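Local coordinates for periplasmic divalent cation tolerance protein (PDB 1VHF), which is a homotrimeric CutA-family protein that probably takes part in resistance toward heavy metals and is thought to bind copper ions, at residues Y7-N12 against E52-F57; I29-A34 against N96-S101. All blocks are in the same frame, centred on the assembly; numbering follows the deposited sequence.

Interaction 1 of 2, residues Y7-N12 against E52-F57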
loop_
_atom_site.group_PDB
_atom_site.type_symbol
_atom_site.label_atom_id
_atom_site.label_comp_id
_atom_site.label_asym_id
_atom_site.label_seq_id
_atom_site.Cartn_x
_atom_site.Cartn_y
_atom_site.Cartn_z
ATOM N N TYR A 7 -0.434 -0.031 4.125
ATOM C CA TYR A 7 0.976 -0.339 3.922
ATOM C C TYR A 7 1.179 -1.772 3.432
ATOM O O TYR A 7 0.483 -2.692 3.836
ATOM C CB TYR A 7 1.697 -0.231 5.287
ATOM C CG TYR A 7 3.213 -0.372 5.332
ATOM C CD1 TYR A 7 3.815 -1.601 5.449
ATOM C CD2 TYR A 7 4.023 0.753 5.319
ATOM C CE1 TYR A 7 5.187 -1.747 5.565
ATOM C CE2 TYR A 7 5.421 0.623 5.382
ATOM C CZ TYR A 7 5.980 -0.617 5.528
ATOM O OH TYR A 7 7.353 -0.698 5.642
ATOM N N SER A 8 2.132 -1.916 2.523
ATOM C CA SER A 8 2.522 -3.262 2.070
ATOM C C SER A 8 3.973 -3.175 1.628
ATOM O O SER A 8 4.559 -2.105 1.465
ATOM C CB SER A 8 1.623 -3.737 0.937
ATOM O OG SER A 8 1.906 -5.104 0.625
ATOM N N THR A 9 4.576 -4.351 1.420
ATOM C CA THR A 9 5.943 -4.442 0.923
ATOM C C THR A 9 5.946 -5.333 -0.320
ATOM O O THR A 9 5.045 -6.160 -0.551
ATOM C CB THR A 9 6.998 -4.905 1.891
ATOM O OG1 THR A 9 6.841 -6.308 2.180
ATOM C CG2 THR A 9 6.964 -4.084 3.168
ATOM N N PHE A 10 6.944 -5.065 -1.174
ATOM C CA PHE A 10 7.095 -5.694 -2.486
ATOM C C PHE A 10 8.524 -6.095 -2.749
ATOM O O PHE A 10 9.454 -5.556 -2.155
ATOM C CB PHE A 10 6.697 -4.626 -3.570
ATOM C CG PHE A 10 5.268 -4.176 -3.350
ATOM C CD1 PHE A 10 5.029 -3.027 -2.590
ATOM C CD2 PHE A 10 4.200 -4.862 -3.895
ATOM C CE1 PHE A 10 3.733 -2.630 -2.313
ATOM C CE2 PHE A 10 2.899 -4.443 -3.623
ATOM C CZ PHE A 10 2.659 -3.310 -2.850
ATOM N N PRO A 11 8.740 -7.070 -3.631
ATOM C CA PRO A 11 10.092 -7.542 -3.871
ATOM C C PRO A 11 11.006 -6.597 -4.575
ATOM O O PRO A 11 12.241 -6.809 -4.476
ATOM C CB PRO A 11 9.882 -8.795 -4.738
ATOM C CG PRO A 11 8.563 -8.581 -5.392
ATOM C CD PRO A 11 7.730 -7.827 -4.376
ATOM N N ASN A 12 10.513 -5.630 -5.317
ATOM C CA ASN A 12 11.347 -4.703 -6.047
ATOM C C ASN A 12 10.625 -3.412 -6.352
ATOM O O ASN A 12 9.410 -3.322 -6.099
ATOM C CB ASN A 12 11.927 -5.393 -7.283
ATOM C CG ASN A 12 10.825 -5.984 -8.157
ATOM O OD1 ASN A 12 9.948 -5.245 -8.613
ATOM N ND2 ASN A 12 10.834 -7.284 -8.353
ATOM N N GLU A 52 13.663 -4.909 -0.052
ATOM C CA GLU A 52 12.304 -4.780 -0.603
ATOM C C GLU A 52 11.953 -3.311 -0.777
ATOM O O GLU A 52 12.769 -2.421 -0.573
ATOM C CB GLU A 52 11.290 -5.383 0.389
ATOM C CG GLU A 52 11.375 -6.896 0.591
ATOM C CD GLU A 52 10.323 -7.305 1.610
ATOM O OE1 GLU A 52 10.519 -7.202 2.827
ATOM O OE2 GLU A 52 9.163 -7.485 1.150
ATOM N N TRP A 53 10.750 -3.083 -1.354
ATOM C CA TRP A 53 10.203 -1.730 -1.450
ATOM C C TRP A 53 8.903 -1.704 -0.650
ATOM O O TRP A 53 8.070 -2.592 -0.801
ATOM C CB TRP A 53 9.912 -1.269 -2.896
ATOM C CG TRP A 53 11.182 -0.704 -3.504
ATOM C CD1 TRP A 53 12.319 -1.391 -3.813
ATOM C CD2 TRP A 53 11.451 0.651 -3.814
ATOM N NE1 TRP A 53 13.282 -0.542 -4.290
ATOM C CE2 TRP A 53 12.763 0.730 -4.330
ATOM C CE3 TRP A 53 10.675 1.816 -3.747
ATOM C CZ2 TRP A 53 13.344 1.941 -4.714
ATOM C CZ3 TRP A 53 11.231 3.014 -4.147
ATOM C CH2 TRP A 53 12.562 3.057 -4.632
ATOM N N ALA A 54 8.757 -0.705 0.197
ATOM C CA ALA A 54 7.537 -0.531 0.957
ATOM C C ALA A 54 6.704 0.529 0.213
ATOM O O ALA A 54 7.287 1.354 -0.505
ATOM C CB ALA A 54 7.876 0.002 2.338
ATOM N N ALA A 55 5.408 0.486 0.461
ATOM C CA ALA A 55 4.568 1.534 -0.093
ATOM C C ALA A 55 3.401 1.770 0.846
ATOM O O ALA A 55 2.900 0.902 1.545
ATOM C CB ALA A 55 4.029 1.136 -1.460
ATOM N N ILE A 56 3.009 3.047 0.843
ATOM C CA ILE A 56 1.828 3.499 1.579
ATOM C C ILE A 56 0.839 3.954 0.482
ATOM O O ILE A 56 1.191 4.783 -0.365
ATOM C CB ILE A 56 1.992 4.567 2.628
ATOM C CG1 ILE A 56 2.713 5.832 2.227
ATOM C CG2 ILE A 56 2.653 3.952 3.900
ATOM C CD1 ILE A 56 2.320 7.060 3.047
ATOM N N PHE A 57 -0.349 3.438 0.576
ATOM C CA PHE A 57 -1.440 3.726 -0.395
ATOM C C PHE A 57 -2.482 4.561 0.347
ATOM O O PHE A 57 -2.971 4.089 1.384
ATOM C CB PHE A 57 -2.050 2.404 -0.860
ATOM C CG PHE A 57 -1.062 1.519 -1.562
ATOM C CD1 PHE A 57 -0.591 1.838 -2.816
ATOM C CD2 PHE A 57 -0.605 0.363 -0.941
ATOM C CE1 PHE A 57 0.296 1.011 -3.497
ATOM C CE2 PHE A 57 0.278 -0.473 -1.605
ATOM C CZ PHE A 57 0.732 -0.146 -2.869
#

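Interaction 2 of 2, residues I29-A34 against N96-S101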
loop_
_atom_site.group_PDB
_atom_site.type_symbol
_atom_site.label_atom_id
_atom_site.label_comp_id
_atom_site.label_asym_id
_atom_site.label_seq_id
_atom_site.Cartn_x
_atom_site.Cartn_y
_atom_site.Cartn_z
ATOM N N ILE A 29 -7.203 4.179 -5.082
ATOM C CA ILE A 29 -6.362 4.983 -4.213
ATOM C C ILE A 29 -6.201 6.366 -4.859
ATOM O O ILE A 29 -6.380 6.552 -6.061
ATOM C CB ILE A 29 -4.945 4.408 -3.993
ATOM C CG1 ILE A 29 -4.135 4.373 -5.303
ATOM C CG2 ILE A 29 -4.996 2.996 -3.392
ATOM C CD1 ILE A 29 -2.697 3.909 -5.110
ATOM N N ALA A 30 -5.889 7.354 -3.999
ATOM C CA ALA A 30 -5.654 8.709 -4.466
ATOM C C ALA A 30 -4.189 8.899 -4.853
ATOM O O ALA A 30 -3.840 9.710 -5.687
ATOM C CB ALA A 30 -6.026 9.709 -3.369
ATOM N N CYS A 31 -3.296 8.165 -4.141
ATOM C CA CYS A 31 -1.881 8.263 -4.453
ATOM C C CYS A 31 -1.109 7.210 -3.656
ATOM O O CYS A 31 -1.704 6.584 -2.778
ATOM C CB CYS A 31 -1.360 9.643 -4.047
ATOM S SG CYS A 31 -1.805 10.162 -2.403
ATOM N N PHE A 32 0.150 7.052 -4.001
ATOM C CA PHE A 32 0.983 6.149 -3.225
ATOM C C PHE A 32 2.333 6.833 -3.026
ATOM O O PHE A 32 2.750 7.684 -3.817
ATOM C CB PHE A 32 1.193 4.783 -3.911
ATOM C CG PHE A 32 2.012 4.815 -5.160
ATOM C CD1 PHE A 32 3.398 4.788 -5.124
ATOM C CD2 PHE A 32 1.390 4.850 -6.422
ATOM C CE1 PHE A 32 4.165 4.836 -6.279
ATOM C CE2 PHE A 32 2.150 4.882 -7.561
ATOM C CZ PHE A 32 3.541 4.895 -7.532
ATOM N N ASN A 33 3.014 6.416 -1.955
ATOM C CA ASN A 33 4.390 6.838 -1.655
ATOM C C ASN A 33 5.204 5.547 -1.445
ATOM O O ASN A 33 4.811 4.756 -0.578
ATOM C CB ASN A 33 4.486 7.711 -0.412
ATOM C CG ASN A 33 3.933 9.100 -0.542
ATOM O OD1 ASN A 33 3.868 9.811 0.473
ATOM N ND2 ASN A 33 3.545 9.592 -1.707
ATOM N N ALA A 34 6.262 5.311 -2.212
ATOM C CA ALA A 34 7.017 4.056 -2.051
ATOM C C ALA A 34 8.480 4.377 -1.762
ATOM O O ALA A 34 9.011 5.420 -2.165
ATOM C CB ALA A 34 6.901 3.225 -3.331
ATOM N N ASN A 96 -10.191 16.991 0.868
ATOM C CA ASN A 96 -11.179 17.127 -0.239
ATOM C C ASN A 96 -10.612 16.586 -1.537
ATOM O O ASN A 96 -11.305 15.935 -2.325
ATOM C CB ASN A 96 -11.515 18.602 -0.430
ATOM C CG ASN A 96 -12.280 19.224 0.721
ATOM O OD1 ASN A 96 -12.981 18.540 1.463
ATOM N ND2 ASN A 96 -12.161 20.536 0.855
ATOM N N TRP A 97 -9.331 16.842 -1.802
ATOM C CA TRP A 97 -8.690 16.337 -3.013
ATOM C C TRP A 97 -8.689 14.798 -2.982
ATOM O O TRP A 97 -8.992 14.148 -3.984
ATOM C CB TRP A 97 -7.266 16.873 -3.104
ATOM C CG TRP A 97 -6.478 16.247 -4.219
ATOM C CD1 TRP A 97 -6.555 16.558 -5.548
ATOM C CD2 TRP A 97 -5.617 15.106 -4.129
ATOM N NE1 TRP A 97 -5.734 15.736 -6.288
ATOM C CE2 TRP A 97 -5.134 14.845 -5.424
ATOM C CE3 TRP A 97 -5.168 14.315 -3.059
ATOM C CZ2 TRP A 97 -4.248 13.815 -5.747
ATOM C CZ3 TRP A 97 -4.223 13.335 -3.363
ATOM C CH2 TRP A 97 -3.837 13.054 -4.678
ATOM N N LEU A 98 -8.386 14.221 -1.824
ATOM C CA LEU A 98 -8.359 12.760 -1.699
ATOM C C LEU A 98 -9.726 12.146 -1.996
ATOM O O LEU A 98 -9.867 11.187 -2.757
ATOM C CB LEU A 98 -7.972 12.390 -0.252
ATOM C CG LEU A 98 -6.517 12.529 0.179
ATOM C CD1 LEU A 98 -6.400 12.290 1.696
ATOM C CD2 LEU A 98 -5.577 11.587 -0.542
ATOM N N ARG A 99 -10.745 12.703 -1.350
ATOM C CA ARG A 99 -12.122 12.231 -1.506
ATOM C C ARG A 99 -12.580 12.379 -2.946
ATOM O O ARG A 99 -13.202 11.452 -3.482
ATOM C CB ARG A 99 -13.006 13.016 -0.551
ATOM C CG ARG A 99 -14.488 12.694 -0.554
ATOM C CD ARG A 99 -15.188 13.691 0.386
ATOM N NE ARG A 99 -14.732 13.482 1.758
ATOM C CZ ARG A 99 -14.293 14.439 2.568
ATOM N NH1 ARG A 99 -14.230 15.694 2.153
ATOM N NH2 ARG A 99 -13.923 14.110 3.805
ATOM N N GLU A 100 -12.310 13.503 -3.585
ATOM C CA GLU A 100 -12.728 13.705 -4.969
ATOM C C GLU A 100 -12.033 12.763 -5.917
ATOM O O GLU A 100 -12.686 12.227 -6.822
ATOM C CB GLU A 100 -12.568 15.175 -5.357
ATOM C CG GLU A 100 -13.499 16.074 -4.529
ATOM C CD GLU A 100 -14.954 15.882 -4.931
ATOM O OE1 GLU A 100 -15.288 16.222 -6.082
ATOM O OE2 GLU A 100 -15.742 15.353 -4.121
ATOM N N SER A 101 -10.784 12.375 -5.646
ATOM C CA SER A 101 -10.044 11.489 -6.519
ATOM C C SER A 101 -10.601 10.074 -6.558
ATOM O O SER A 101 -10.801 9.534 -7.654
ATOM C CB SER A 101 -8.574 11.438 -6.073
ATOM O OG SER A 101 -8.019 12.743 -6.000
#

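Interaction 1 of 2, residues Y7-N12 against E52-F57
Tyr7-Phe10 and Glu52-Phe57 pair as antiparallel strands whose axes come within 4.5 Å at 158°, with Ser8-Ala55 and Phe10-Trp53 as hydrogen-bonded pairs and Tyr7-Ile56 and Thr9-Ala54 as non-hydrogen-bonded ones. Ser8 and Ala55 exchange two backbone bonds, as do Phe10 and Trp53, the shortest being Phe10 N to Trp53 O at 2.7 Å. On the face carrying Tyr7, Thr9, Ala54 and Ile56, the phenol of Tyr7 swings along the sheet because CG lies opposite the backbone N (chi1 -174°). The ring thereby passes Ile56, whose CG2 meets its edge at CD2 (3.8 Å), and ends with OH 3.4 Å from Ala54 CB. Thr9 OG1 donates to Glu52 OE2 across 2.8 Å, reaching the oxygen from its syn side but 30° out of the carboxylate plane. Tyr77 OH also bonds OE2 and Ser39 OG bonds OE1, so this buried carboxylate is gripped at both oxygens by hydroxyl groups. The other face holds the aromatic pair: Phe10 and Phe57 approach from opposite directions and meet edge against edge, with Phe10 CZ in the plane of the Phe57 ring and 3.7 Å from its CZ, while CE1 of Phe10 touches Ala55 CB. At the strand end, the indole of Trp53 lies against the backbone of Asn12, CD1 to C 3.7 Å. Asn12 is the N-cap of helix 13-25, its OD1 accepting from Lys15 N. That helix and helix 64-74 cover the phenylalanine face, Ile19 and Leu71 both packing on Phe10, as expected for the ferredoxin-like core of CutA proteins. Within the sheet, strand 46-60 lies between strands 3-10 and 31-43, and strand 82-86 follows on the far side of 3-10.

Interaction 2 of 2, residues I29-A34 against N96-S101
Ala30, Trp97 and Leu98 carry most of this small contact, in which the start of strand 31-43 and the residue before it meet the C-terminal helix 92-101. The methyl of Ala30 points into the helix surface and touches three residues there. Its tightest neighbour is Leu98, where CD2 stands 3.4 Å from Ala30 CB, closer than usual for two carbons. Ser101 CB, one turn further on, lies 4.1 Å from the same methyl. Trp97 reaches the strand with the far rim of its benzene ring: CZ3 is 4.0 Å from Ala30 CB, and CH2 comes within 3.5 Å of Ala30 O. The side chain leaves the helix with CG opposite the backbone N (chi1 172°), which sends the indole obliquely out from the helix, toward Ala30 and Cys31. Cys31 SG approaches the indole at its edge, 5.3 Å from the centroid of the six-membered ring and 90° off the ring normal, a sulfur-aromatic contact. One face of the indole is covered from within the helix by Ser101 OG, which also bonds Trp97 O at 2.6 Å. That carbonyl accepts Ser101 N as well, the two donors coming from opposite faces of its plane. Backbone hydrogen bonds tie Ala30 and Cys31 to Lys58, and Asn33 to Ile56, on strand 46-60, whereas the contact itself is packing of carbon and sulfur, with Ala30 O against the indole rim. This implies a modest, partly solvent-exposed attachment made by van der Waals packing, probably with little directional preference.

Overall arrangement
Interactions 1 and 2 have centres about 17 Å apart but are joined directly through the sheet, because strands 46-60 and 31-43 are neighbours in it. Ile56 N lies 2.9 Å from Asn33 O, a probable backbone hydrogen bond, and Phe57 CD1 packs 3.6 Å from Phe32 CB. Interaction 1 lies near the middle of the chain, about 6 Å from its centre, whereas interaction 2 lies about 12 Å out, where strand 31-43, outermost in the sheet of this chain, meets the final helix. Their segments alternate along the sequence, so each contact joins parts of the chain between which a segment of the other lies. Neither contact includes a bound metal.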